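Local coordinates for protein D-glyceraldehyde dehydrogenase (NADP(+)) (Thermoplasma acidophilum, PDB 5IZD) that catalyses the NADP-dependent oxidation of D-glyceraldehyde to (R)-glycerate in the non-phosphorylated Entner-Doudoroff pathway, working as a homotetramer, at residues T3-D8 with R39-R44; R116-E121 with G459-I464; E285-H290 with D295-R300; L308-P313 with S349-S354. One frame throughout, in Å; residues are numbered along the deposited sequence.

Contact 1 of 4, residues T3-D8 with R39-R44; sequences TKLYID and RDDVDR
The N-terminal mixed sheet of this aldehyde dehydrogenase meets the start of helix 39-77 here: Leu5 and Ile7, two residues apart on strand 2-7 and so on the same side of it, turn to Asp41 and Arg44. The short strand and helix segments run 43° apart, with their axes 9.3 Å from each other at closest approach. Ile7 is the larger wedge, and its two arms do different work. Its CG2 lies 3.8 Å from Arg44 CB, while its CD1 reaches Arg44 NH2 at 3.8 Å and comes within 4.1 Å of Asp41 CB. A beta-branched residue suits a strand and supplies both arms at once. Leu5 crosses Asp41 at about a right angle and brings CD1 to the carboxylate, 3.9 Å from Asp41 OD2. The hydrogen bond to that oxygen comes from Ser15 N; the methyl merely packs against it. Val12 of the adjoining strand 10-12 packs on Leu5, Ile7 and Arg44, and Ile201 adds to the apolar side of Ile7. Arg44 bends at its third torsion (chi3 -39°), which turns the guanidinium back toward Asp41, beside Ile7. There NH1 of Arg44 forms a salt bridge of 2.9 Å with Asp41 OD1, meeting the oxygen nearly head-on along its C-O bond, although the carboxylate oxygen stands 23° out of the guanidinium plane.

Contact 2 of 4, residues R116-E121 with G459-I464; sequences RKLNGE and GSKYGI
At the base of the oligomerisation region of the aldehyde dehydrogenase fold, Leu118, in the loop leading into strand 120-124, packs on Ile464 of the short helix 460-465. Leu118 CD1 faces both arms of the isoleucine, 3.8 Å from Ile464 CG1 and 4.0 Å from Ile464 CG2. Ile464 CG1 stands opposite its backbone nitrogen (chi1 -174°), with CG2 between nitrogen and carbonyl carbon, and both branches meet the leucine. Trp114, Pro161 and Leu164 close round the same isoleucine, a largely apolar setting, which suits a branched aliphatic side chain. With an alanine here, Leu118 CD1 would probably lose its closest contacts on this helix and a gap would open beside Trp114. At the edge, Leu118 CD2 comes within 4.4 Å of Lys461 CG, while the ammonium of that lysine is paired outside this contact, with the carboxylate of Glu121 of the fourth subunit. Ser460 makes an ST turn, its OG accepting from Tyr462 N at 3.0 Å. Gly120 and Glu121 continue as an antiparallel ladder with a strand of the second subunit, the cross-subunit sheet characteristic of oligomeric aldehyde dehydrogenases.

Contact 3 of 4, residues E285-H290 with D295-R300; sequences ERLYVH and DTFMSR
Apolar packing carries this contact, in which Leu287 and Val289 of strand 284-290 meet Phe297 and Met298 of helix 294-305. Val289 CG2 lies over one face of the Phe297 ring, 3.9 Å from Phe297 CD1, while Val289 CG1 meets Phe297 CB at 3.9 Å. The ring is swung toward the strand because Phe297 CG stands anti to its backbone nitrogen (chi1 -169°). Replacing Val289 by an alanine would remove the methyl over the face and the one beside CB, and is likely to leave the ring freer to rock. Leu287 CD2 approaches the same ring obliquely, 4.0 Å from Phe297 CE1. The sulfur joins the same apolar packing: Leu287 and Met298 reach toward each other tip to tip, Leu287 CD2 to Met298 SD at 3.9 Å. Bends at the second and third torsions of the flexible methionine carry its end toward the leucine, though its CB does not point there.

Polar interactions belong to the other side of the strand and to its beginning. Arg286 NH1 donates to Tyr288 OH at 3.0 Å, and that hydroxyl also bonds to Gln373. Glu285 pairs with Lys251 and accepts from the backbone nitrogens of Ile382 and Phe383, residues that probably bind NADP(+).

Strand 284-290 runs between the parallel strands 252-256 and 386-392. The strand and helix segments run 136° apart, and Leu266 and Leu269 of helix 262-274 close on Phe297, so that Phe297 joins its own helix to helix 262-274 and the sheet.

Contact 4 of 4, residues L308-P313 with S349-S354; sequences LALGDP and SQPSLS
Ser349 OG donates a 2.9 Å hydrogen bond to Gln350 O, from 45° above the carbonyl plane, just ahead of Pro351, which meets Leu310 across the contact. Across the contact the interaction is apolar. Leu310 and Pro351 cross at about a right angle, and Leu310 CD2 reaches the ring corner, 3.8 Å from Pro351 CG. Leu310 CG lies anti to its carbonyl carbon (chi1 -82°), and from there the CD2 branch extends to the proline. A proline suits the site because its rigid ring offers a fixed apolar knob on a loop without regular structure. Leu353 makes the second touch, with CD2 at 4.2 Å from the carbonyl oxygen of Leu310, a loose van der Waals approach. Next to it, Gly311 has backbone angles at which a side chain would be jammed against the carbonyl oxygen of Leu310, so the lack of one lets the chain turn here. Asp312 then hydrogen-bonds through its two carboxylate oxygens to Tyr357 OH and Lys314 N. Phe362 packs on both Pro351 and Leu353, and Leu364 on Pro351. The two loops meet at the surface, one running from helix 294-305 toward helix 324-339, the other joining strand 343-346 to its antiparallel neighbour 366-369.

In the fold
Contacts 1 and 3 are the buried ones, and each lays a strand against a helix: valine, leucine, phenylalanine and methionine alone meet in contact 3, whereas in contact 1 aliphatic side chains lie beside an ion pair at the helix start. Contact 2 is partly buried and contact 4 lies on the surface, each resting on a few apolar atoms. Contact 2 adjoins subunit interfaces, where charged side chains such as Lys461 find partners on other chains; contact 4 touches no other chain of the assembly. Contacts 3 and 4 are linked along the chain: helix 294-305, used in contact 3, leads to the loop of contact 4. Their centres are about 24 Å apart, and contact 2 encloses both in sequence.

Contact 1 of 4, residues T3-D8 with R39-R44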
loop_
_atom_site.group_PDB
_atom_site.type_symbol
_atom_site.label_atom_id
_atom_site.label_comp_id
_atom_site.label_asym_id
_atom_site.label_seq_id
_atom_site.Cartn_x
_atom_site.Cartn_y
_atom_site.Cartn_z
ATOM N N THR A 3 -31.835 0.139 31.064
ATOM C CA THR A 3 -31.015 1.028 30.276
ATOM C C THR A 3 -31.740 2.332 29.885
ATOM O O THR A 3 -32.960 2.344 29.669
ATOM C CB THR A 3 -30.448 0.303 29.026
ATOM O OG1 THR A 3 -31.496 -0.173 28.202
ATOM C CG2 THR A 3 -29.640 -0.892 29.470
ATOM N N LYS A 4 -30.933 3.379 29.656
ATOM C CA LYS A 4 -31.395 4.647 29.120
ATOM C C LYS A 4 -30.726 4.996 27.760
ATOM O O LYS A 4 -29.944 4.185 27.167
ATOM C CB LYS A 4 -31.171 5.704 30.196
ATOM C CG LYS A 4 -31.993 5.406 31.473
ATOM N N LEU A 5 -31.091 6.182 27.256
ATOM C CA LEU A 5 -30.516 6.748 26.063
ATOM C C LEU A 5 -29.325 7.660 26.432
ATOM O O LEU A 5 -29.321 8.266 27.488
ATOM C CB LEU A 5 -31.600 7.529 25.317
ATOM C CG LEU A 5 -32.917 6.773 25.129
ATOM C CD1 LEU A 5 -33.870 7.689 24.370
ATOM C CD2 LEU A 5 -32.695 5.464 24.367
ATOM N N TYR A 6 -28.339 7.768 25.537
ATOM C CA TYR A 6 -27.309 8.798 25.643
ATOM C C TYR A 6 -27.387 9.673 24.404
ATOM O O TYR A 6 -27.075 9.218 23.290
ATOM C CB TYR A 6 -25.921 8.193 25.831
ATOM C CG TYR A 6 -24.832 9.179 26.226
ATOM C CD1 TYR A 6 -24.764 9.716 27.535
ATOM C CD2 TYR A 6 -23.875 9.568 25.338
ATOM C CE1 TYR A 6 -23.743 10.612 27.896
ATOM C CE2 TYR A 6 -22.869 10.460 25.694
ATOM C CZ TYR A 6 -22.799 10.955 26.971
ATOM O OH TYR A 6 -21.794 11.817 27.295
ATOM N N ILE A 7 -27.892 10.894 24.575
ATOM C CA ILE A 7 -28.129 11.822 23.460
ATOM C C ILE A 7 -27.494 13.186 23.754
ATOM O O ILE A 7 -27.753 13.752 24.801
ATOM C CB ILE A 7 -29.642 11.975 23.178
ATOM C CG1 ILE A 7 -30.182 10.646 22.677
ATOM C CG2 ILE A 7 -29.908 13.048 22.113
ATOM C CD1 ILE A 7 -31.635 10.450 22.949
ATOM N N ASP A 8 -26.639 13.684 22.842
ATOM C CA ASP A 8 -25.942 14.999 23.038
ATOM C C ASP A 8 -25.329 15.146 24.438
ATOM O O ASP A 8 -25.495 16.201 25.105
ATOM C CB ASP A 8 -26.880 16.220 22.764
ATOM C CG ASP A 8 -26.082 17.559 22.481
ATOM O OD1 ASP A 8 -25.062 17.577 21.742
ATOM O OD2 ASP A 8 -26.462 18.608 23.050
ATOM N N ARG A 39 -38.880 8.791 17.007
ATOM C CA ARG A 39 -38.398 9.495 15.872
ATOM C C ARG A 39 -37.750 10.822 16.270
ATOM O O ARG A 39 -36.739 11.203 15.709
ATOM C CB ARG A 39 -39.521 9.666 14.816
ATOM C CG ARG A 39 -39.907 8.353 14.114
ATOM N N ASP A 40 -38.275 11.512 17.273
ATOM C CA ASP A 40 -37.656 12.789 17.700
ATOM C C ASP A 40 -36.339 12.579 18.524
ATOM O O ASP A 40 -35.406 13.397 18.438
ATOM C CB ASP A 40 -38.699 13.649 18.400
ATOM C CG ASP A 40 -40.047 13.615 17.666
ATOM O OD1 ASP A 40 -40.263 14.332 16.674
ATOM O OD2 ASP A 40 -40.887 12.779 18.063
ATOM N N ASP A 41 -36.241 11.465 19.257
ATOM C CA ASP A 41 -34.999 11.099 19.953
ATOM C C ASP A 41 -33.859 10.787 18.952
ATOM O O ASP A 41 -32.732 11.210 19.157
ATOM C CB ASP A 41 -35.218 9.953 20.944
ATOM C CG ASP A 41 -36.134 10.345 22.094
ATOM O OD1 ASP A 41 -36.139 11.549 22.491
ATOM O OD2 ASP A 41 -36.904 9.462 22.582
ATOM N N VAL A 42 -34.196 10.073 17.881
ATOM C CA VAL A 42 -33.291 9.794 16.782
ATOM C C VAL A 42 -32.782 11.073 16.114
ATOM O O VAL A 42 -31.583 11.241 15.960
ATOM C CB VAL A 42 -33.971 8.888 15.723
ATOM C CG1 VAL A 42 -33.139 8.776 14.488
ATOM C CG2 VAL A 42 -34.231 7.490 16.296
ATOM N N ASP A 43 -33.699 11.951 15.723
ATOM C CA ASP A 43 -33.334 13.284 15.224
ATOM C C ASP A 43 -32.362 14.046 16.138
ATOM O O ASP A 43 -31.334 14.497 15.637
ATOM C CB ASP A 43 -34.570 14.128 14.910
ATOM C CG ASP A 43 -35.288 13.661 13.653
ATOM O OD1 ASP A 43 -34.767 12.851 12.892
ATOM O OD2 ASP A 43 -36.421 14.093 13.409
ATOM N N ARG A 44 -32.642 14.176 17.436
ATOM C CA ARG A 44 -31.697 14.865 18.323
ATOM C C ARG A 44 -30.329 14.195 18.330
ATOM O O ARG A 44 -29.298 14.891 18.343
ATOM C CB ARG A 44 -32.167 14.972 19.775
ATOM C CG ARG A 44 -33.295 15.951 20.024
ATOM C CD ARG A 44 -33.384 16.443 21.482
ATOM N NE ARG A 44 -33.121 15.441 22.523
ATOM C CZ ARG A 44 -33.957 14.459 22.898
ATOM N NH1 ARG A 44 -35.165 14.276 22.308
ATOM N NH2 ARG A 44 -33.575 13.629 23.877
#

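Contact 2 of 4, residues R116-E121 with G459-I464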
loop_
_atom_site.group_PDB
_atom_site.type_symbol
_atom_site.label_atom_id
_atom_site.label_comp_id
_atom_site.label_asym_id
_atom_site.label_seq_id
_atom_site.Cartn_x
_atom_site.Cartn_y
_atom_site.Cartn_z
ATOM N N ARG A 116 -2.608 7.889 12.872
ATOM C CA ARG A 116 -1.625 8.497 11.968
ATOM C C ARG A 116 -0.881 7.520 11.038
ATOM O O ARG A 116 0.257 7.703 10.720
ATOM C CB ARG A 116 -0.684 9.451 12.709
ATOM C CG ARG A 116 0.189 8.840 13.765
ATOM C CD ARG A 116 0.971 9.878 14.548
ATOM N NE ARG A 116 1.473 9.305 15.771
ATOM C CZ ARG A 116 2.525 9.715 16.452
ATOM N NH1 ARG A 116 3.263 10.735 16.053
ATOM N NH2 ARG A 116 2.826 9.091 17.554
ATOM N N LYS A 117 -1.583 6.486 10.622
ATOM C CA LYS A 117 -1.051 5.467 9.744
ATOM C C LYS A 117 -1.917 5.174 8.517
ATOM O O LYS A 117 -1.521 4.414 7.693
ATOM C CB LYS A 117 -0.822 4.178 10.508
ATOM C CG LYS A 117 0.313 4.209 11.495
ATOM C CD LYS A 117 0.351 2.917 12.272
ATOM C CE LYS A 117 1.037 3.021 13.615
ATOM N NZ LYS A 117 0.348 3.957 14.518
ATOM N N LEU A 118 -3.092 5.758 8.408
ATOM C CA LEU A 118 -3.973 5.528 7.264
ATOM C C LEU A 118 -3.784 6.682 6.290
ATOM O O LEU A 118 -4.563 7.591 6.212
ATOM C CB LEU A 118 -5.421 5.392 7.702
ATOM C CG LEU A 118 -5.705 4.131 8.531
ATOM C CD1 LEU A 118 -7.073 4.208 9.160
ATOM C CD2 LEU A 118 -5.544 2.872 7.724
ATOM N N ASN A 119 -2.701 6.595 5.546
ATOM C CA ASN A 119 -2.273 7.672 4.688
ATOM C C ASN A 119 -3.135 7.851 3.444
ATOM O O ASN A 119 -3.632 6.909 2.890
ATOM C CB ASN A 119 -0.799 7.393 4.244
ATOM C CG ASN A 119 -0.605 6.034 3.496
ATOM O OD1 ASN A 119 -0.295 4.967 4.113
ATOM N ND2 ASN A 119 -0.678 6.081 2.124
ATOM N N GLY A 120 -3.217 9.094 2.977
ATOM C CA GLY A 120 -3.652 9.410 1.626
ATOM C C GLY A 120 -2.485 9.229 0.622
ATOM O O GLY A 120 -1.421 8.638 0.965
ATOM N N GLU A 121 -2.661 9.758 -0.592
ATOM C CA GLU A 121 -1.690 9.520 -1.655
ATOM C C GLU A 121 -1.459 10.826 -2.434
ATOM O O GLU A 121 -2.326 11.743 -2.437
ATOM C CB GLU A 121 -2.127 8.335 -2.557
ATOM C CG GLU A 121 -2.323 7.078 -1.736
ATOM C CD GLU A 121 -2.350 5.755 -2.460
ATOM O OE1 GLU A 121 -2.176 5.630 -3.710
ATOM O OE2 GLU A 121 -2.532 4.760 -1.709
ATOM N N GLY A 459 -12.303 -5.224 9.748
ATOM C CA GLY A 459 -11.034 -5.715 10.132
ATOM C C GLY A 459 -9.988 -5.517 9.073
ATOM O O GLY A 459 -10.278 -5.396 7.882
ATOM N N SER A 460 -8.741 -5.548 9.507
ATOM C CA SER A 460 -7.580 -5.235 8.675
ATOM C C SER A 460 -7.505 -3.762 8.303
ATOM O O SER A 460 -8.402 -2.976 8.535
ATOM C CB SER A 460 -7.484 -6.136 7.407
ATOM O OG SER A 460 -8.165 -5.588 6.268
ATOM N N LYS A 461 -6.388 -3.402 7.695
ATOM C CA LYS A 461 -6.254 -2.096 7.027
ATOM C C LYS A 461 -7.468 -1.768 6.155
ATOM O O LYS A 461 -7.955 -0.641 6.150
ATOM C CB LYS A 461 -4.993 -2.114 6.123
ATOM C CG LYS A 461 -4.633 -0.783 5.430
ATOM C CD LYS A 461 -3.418 -0.896 4.456
ATOM C CE LYS A 461 -3.314 -2.280 3.836
ATOM N NZ LYS A 461 -2.184 -2.436 2.838
ATOM N N TYR A 462 -7.926 -2.748 5.392
ATOM C CA TYR A 462 -9.019 -2.504 4.489
ATOM C C TYR A 462 -10.331 -2.243 5.236
ATOM O O TYR A 462 -11.146 -1.500 4.762
ATOM C CB TYR A 462 -9.202 -3.685 3.518
ATOM C CG TYR A 462 -7.995 -3.847 2.588
ATOM C CD1 TYR A 462 -7.844 -3.055 1.462
ATOM C CD2 TYR A 462 -7.019 -4.789 2.850
ATOM C CE1 TYR A 462 -6.668 -3.171 0.622
ATOM C CE2 TYR A 462 -5.890 -4.928 2.020
ATOM C CZ TYR A 462 -5.716 -4.117 0.920
ATOM O OH TYR A 462 -4.598 -4.322 0.071
ATOM N N GLY A 463 -10.543 -2.909 6.350
ATOM C CA GLY A 463 -11.787 -2.734 7.148
ATOM C C GLY A 463 -11.904 -1.352 7.769
ATOM O O GLY A 463 -12.908 -0.673 7.608
ATOM N N ILE A 464 -10.864 -0.916 8.433
ATOM C CA ILE A 464 -10.842 0.395 9.005
ATOM C C ILE A 464 -10.926 1.439 7.874
ATOM O O ILE A 464 -11.629 2.408 8.015
ATOM C CB ILE A 464 -9.676 0.591 9.990
ATOM C CG1 ILE A 464 -9.768 1.946 10.681
ATOM C CG2 ILE A 464 -8.334 0.376 9.315
ATOM C CD1 ILE A 464 -8.914 2.117 11.901
#

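Contact 3 of 4, residues E285-H290 with D295-R300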
loop_
_atom_site.group_PDB
_atom_site.type_symbol
_atom_site.label_atom_id
_atom_site.label_comp_id
_atom_site.label_asym_id
_atom_site.label_seq_id
_atom_site.Cartn_x
_atom_site.Cartn_y
_atom_site.Cartn_z
ATOM N N GLU A 285 -22.348 -24.975 9.320
ATOM C CA GLU A 285 -23.751 -25.109 8.956
ATOM C C GLU A 285 -24.003 -26.288 8.019
ATOM O O GLU A 285 -25.148 -26.642 7.830
ATOM C CB GLU A 285 -24.261 -23.796 8.328
ATOM C CG GLU A 285 -24.512 -22.630 9.306
ATOM C CD GLU A 285 -25.980 -22.422 9.711
ATOM O OE1 GLU A 285 -26.890 -22.990 9.021
ATOM O OE2 GLU A 285 -26.232 -21.673 10.732
ATOM N N ARG A 286 -22.978 -26.890 7.426
ATOM C CA ARG A 286 -23.158 -28.067 6.544
ATOM C C ARG A 286 -21.920 -28.912 6.682
ATOM O O ARG A 286 -20.842 -28.378 6.537
ATOM C CB ARG A 286 -23.173 -27.676 5.075
ATOM C CG ARG A 286 -24.102 -26.583 4.711
ATOM C CD ARG A 286 -23.979 -26.302 3.263
ATOM N NE ARG A 286 -23.177 -25.122 2.933
ATOM C CZ ARG A 286 -22.657 -24.870 1.753
ATOM N NH1 ARG A 286 -22.724 -25.787 0.776
ATOM N NH2 ARG A 286 -22.025 -23.739 1.579
ATOM N N LEU A 287 -22.062 -30.208 6.891
ATOM C CA LEU A 287 -20.926 -31.085 7.134
ATOM C C LEU A 287 -20.740 -32.025 5.930
ATOM O O LEU A 287 -21.651 -32.715 5.537
ATOM C CB LEU A 287 -21.153 -31.830 8.451
ATOM C CG LEU A 287 -20.126 -32.838 8.926
ATOM C CD1 LEU A 287 -18.742 -32.236 8.951
ATOM C CD2 LEU A 287 -20.481 -33.345 10.306
ATOM N N TYR A 288 -19.548 -31.962 5.326
ATOM C CA TYR A 288 -19.137 -32.783 4.185
ATOM C C TYR A 288 -17.921 -33.594 4.612
ATOM O O TYR A 288 -16.847 -33.009 4.836
ATOM C CB TYR A 288 -18.741 -31.908 2.978
ATOM C CG TYR A 288 -19.886 -31.083 2.469
ATOM C CD1 TYR A 288 -20.880 -31.639 1.718
ATOM C CD2 TYR A 288 -19.979 -29.762 2.771
ATOM C CE1 TYR A 288 -21.917 -30.886 1.224
ATOM C CE2 TYR A 288 -20.998 -29.000 2.289
ATOM C CZ TYR A 288 -21.967 -29.557 1.518
ATOM O OH TYR A 288 -23.046 -28.775 1.151
ATOM N N VAL A 289 -18.082 -34.924 4.701
ATOM C CA VAL A 289 -17.006 -35.790 5.123
ATOM C C VAL A 289 -16.710 -36.849 4.048
ATOM O O VAL A 289 -17.598 -37.441 3.414
ATOM C CB VAL A 289 -17.309 -36.449 6.470
ATOM C CG1 VAL A 289 -16.116 -37.207 6.997
ATOM C CG2 VAL A 289 -17.742 -35.400 7.506
ATOM N N HIS A 290 -15.448 -37.103 3.845
ATOM C CA HIS A 290 -15.092 -38.066 2.825
ATOM C C HIS A 290 -15.668 -39.437 3.164
ATOM O O HIS A 290 -15.627 -39.869 4.324
ATOM C CB HIS A 290 -13.577 -38.067 2.639
ATOM C CG HIS A 290 -13.119 -38.816 1.439
ATOM N ND1 HIS A 290 -13.242 -40.180 1.342
ATOM C CD2 HIS A 290 -12.516 -38.408 0.301
ATOM C CE1 HIS A 290 -12.731 -40.592 0.183
ATOM N NE2 HIS A 290 -12.283 -39.536 -0.468
ATOM N N ASP A 295 -18.269 -42.779 8.424
ATOM C CA ASP A 295 -18.903 -43.583 9.499
ATOM C C ASP A 295 -18.220 -43.406 10.857
ATOM O O ASP A 295 -18.902 -43.146 11.864
ATOM C CB ASP A 295 -18.966 -45.068 9.137
ATOM C CG ASP A 295 -19.903 -45.350 7.964
ATOM O OD1 ASP A 295 -20.988 -44.744 7.829
ATOM O OD2 ASP A 295 -19.556 -46.206 7.148
ATOM N N THR A 296 -16.885 -43.517 10.879
ATOM C CA THR A 296 -16.133 -43.214 12.115
ATOM C C THR A 296 -16.306 -41.779 12.558
ATOM O O THR A 296 -16.580 -41.542 13.769
ATOM C CB THR A 296 -14.634 -43.473 12.009
ATOM O OG1 THR A 296 -14.460 -44.847 11.797
ATOM C CG2 THR A 296 -13.919 -43.168 13.323
ATOM N N PHE A 297 -16.187 -40.844 11.606
ATOM C CA PHE A 297 -16.344 -39.428 11.930
ATOM C C PHE A 297 -17.711 -39.139 12.607
ATOM O O PHE A 297 -17.761 -38.566 13.706
ATOM C CB PHE A 297 -16.136 -38.519 10.710
ATOM C CG PHE A 297 -16.026 -37.058 11.066
ATOM C CD1 PHE A 297 -17.156 -36.280 11.258
ATOM C CD2 PHE A 297 -14.795 -36.468 11.237
ATOM C CE1 PHE A 297 -17.050 -34.940 11.590
ATOM C CE2 PHE A 297 -14.679 -35.138 11.586
ATOM C CZ PHE A 297 -15.799 -34.366 11.742
ATOM N N MET A 298 -18.796 -39.534 11.958
ATOM C CA MET A 298 -20.140 -39.250 12.490
ATOM C C MET A 298 -20.423 -39.884 13.849
ATOM O O MET A 298 -21.073 -39.264 14.679
ATOM C CB MET A 298 -21.228 -39.710 11.528
ATOM C CG MET A 298 -21.254 -38.951 10.214
ATOM S SD MET A 298 -21.197 -37.174 10.377
ATOM C CE MET A 298 -22.785 -36.853 11.200
ATOM N N SER A 299 -19.910 -41.096 14.049
ATOM C CA SER A 299 -20.022 -41.829 15.319
ATOM C C SER A 299 -19.286 -41.062 16.437
ATOM O O SER A 299 -19.846 -40.789 17.491
ATOM C CB SER A 299 -19.418 -43.229 15.088
ATOM O OG SER A 299 -19.243 -43.949 16.283
ATOM N N ARG A 300 -18.039 -40.656 16.173
ATOM C CA ARG A 300 -17.237 -39.920 17.148
ATOM C C ARG A 300 -17.923 -38.576 17.443
ATOM O O ARG A 300 -18.006 -38.161 18.605
ATOM C CB ARG A 300 -15.777 -39.733 16.657
ATOM C CG ARG A 300 -15.012 -41.049 16.609
ATOM C CD ARG A 300 -13.506 -40.902 16.419
ATOM N NE ARG A 300 -12.979 -40.145 17.558
ATOM C CZ ARG A 300 -11.802 -39.522 17.595
ATOM N NH1 ARG A 300 -10.967 -39.560 16.570
ATOM N NH2 ARG A 300 -11.460 -38.885 18.718
#

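Contact 4 of 4, residues L308-P313 with S349-S354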
loop_
_atom_site.group_PDB
_atom_site.type_symbol
_atom_site.label_atom_id
_atom_site.label_comp_id
_atom_site.label_asym_id
_atom_site.label_seq_id
_atom_site.Cartn_x
_atom_site.Cartn_y
_atom_site.Cartn_z
ATOM N N LEU A 308 -21.929 -32.770 26.020
ATOM C CA LEU A 308 -21.991 -31.312 26.259
ATOM C C LEU A 308 -23.106 -31.065 27.233
ATOM O O LEU A 308 -24.200 -31.601 27.036
ATOM C CB LEU A 308 -22.208 -30.511 24.956
ATOM C CG LEU A 308 -21.031 -30.636 23.947
ATOM C CD1 LEU A 308 -21.409 -30.104 22.574
ATOM C CD2 LEU A 308 -19.738 -29.952 24.399
ATOM N N ALA A 309 -22.811 -30.288 28.288
ATOM C CA ALA A 309 -23.812 -29.907 29.274
ATOM C C ALA A 309 -24.485 -28.576 28.890
ATOM O O ALA A 309 -23.835 -27.636 28.447
ATOM C CB ALA A 309 -23.199 -29.804 30.664
ATOM N N LEU A 310 -25.803 -28.540 29.100
ATOM C CA LEU A 310 -26.644 -27.376 28.910
ATOM C C LEU A 310 -27.219 -26.910 30.249
ATOM O O LEU A 310 -27.510 -27.723 31.118
ATOM C CB LEU A 310 -27.810 -27.753 28.027
ATOM C CG LEU A 310 -27.645 -27.784 26.516
ATOM C CD1 LEU A 310 -26.548 -28.714 26.048
ATOM C CD2 LEU A 310 -29.002 -28.221 25.969
ATOM N N GLY A 311 -27.388 -25.605 30.422
ATOM C CA GLY A 311 -27.912 -25.064 31.691
ATOM C C GLY A 311 -27.188 -23.810 32.102
ATOM O O GLY A 311 -27.117 -22.838 31.341
ATOM N N ASP A 312 -26.621 -23.800 33.292
ATOM C CA ASP A 312 -26.180 -22.537 33.822
ATOM C C ASP A 312 -24.867 -22.069 33.253
ATOM O O ASP A 312 -23.970 -22.876 33.151
ATOM C CB ASP A 312 -26.041 -22.578 35.325
ATOM C CG ASP A 312 -26.067 -21.195 35.890
ATOM O OD1 ASP A 312 -25.011 -20.526 35.888
ATOM O OD2 ASP A 312 -27.199 -20.747 36.261
ATOM N N PRO A 313 -24.713 -20.751 32.977
ATOM C CA PRO A 313 -23.395 -20.260 32.427
ATOM C C PRO A 313 -22.158 -20.582 33.261
ATOM O O PRO A 313 -21.078 -20.767 32.681
ATOM C CB PRO A 313 -23.584 -18.752 32.368
ATOM C CG PRO A 313 -25.046 -18.584 32.118
ATOM C CD PRO A 313 -25.740 -19.673 32.921
ATOM N N SER A 349 -34.714 -31.861 19.918
ATOM C CA SER A 349 -35.745 -31.333 20.830
ATOM C C SER A 349 -35.094 -30.474 21.893
ATOM O O SER A 349 -33.863 -30.408 22.013
ATOM C CB SER A 349 -36.558 -32.482 21.457
ATOM O OG SER A 349 -35.794 -33.113 22.467
ATOM N N GLN A 350 -35.935 -29.811 22.656
ATOM C CA GLN A 350 -35.507 -29.171 23.844
ATOM C C GLN A 350 -35.096 -30.275 24.815
ATOM O O GLN A 350 -35.656 -31.353 24.800
ATOM C CB GLN A 350 -36.647 -28.364 24.460
ATOM C CG GLN A 350 -37.189 -27.244 23.626
ATOM C CD GLN A 350 -38.336 -26.531 24.304
ATOM O OE1 GLN A 350 -39.440 -26.541 23.800
ATOM N NE2 GLN A 350 -38.106 -25.974 25.472
ATOM N N PRO A 351 -34.100 -29.983 25.660
ATOM C CA PRO A 351 -33.814 -30.856 26.765
ATOM C C PRO A 351 -34.908 -30.742 27.846
ATOM O O PRO A 351 -35.808 -29.908 27.758
ATOM C CB PRO A 351 -32.488 -30.308 27.282
ATOM C CG PRO A 351 -32.576 -28.860 27.031
ATOM C CD PRO A 351 -33.317 -28.737 25.740
ATOM N N SER A 352 -34.816 -31.622 28.834
ATOM C CA SER A 352 -35.653 -31.608 30.025
ATOM C C SER A 352 -34.870 -31.201 31.285
ATOM O O SER A 352 -34.214 -32.021 31.925
ATOM C CB SER A 352 -36.239 -33.010 30.208
ATOM O OG SER A 352 -37.120 -33.033 31.283
ATOM N N LEU A 353 -34.972 -29.943 31.658
ATOM C CA LEU A 353 -34.219 -29.383 32.780
ATOM C C LEU A 353 -35.180 -28.945 33.825
ATOM O O LEU A 353 -36.306 -28.534 33.462
ATOM C CB LEU A 353 -33.460 -28.153 32.295
ATOM C CG LEU A 353 -32.532 -28.401 31.143
ATOM C CD1 LEU A 353 -31.983 -27.098 30.582
ATOM C CD2 LEU A 353 -31.408 -29.346 31.598
ATOM N N SER A 354 -34.798 -29.042 35.108
ATOM C CA SER A 354 -35.675 -28.583 36.195
ATOM C C SER A 354 -35.318 -27.178 36.659
ATOM O O SER A 354 -34.434 -26.537 36.080
ATOM C CB SER A 354 -35.723 -29.588 37.355
ATOM O OG SER A 354 -34.490 -29.677 38.020
#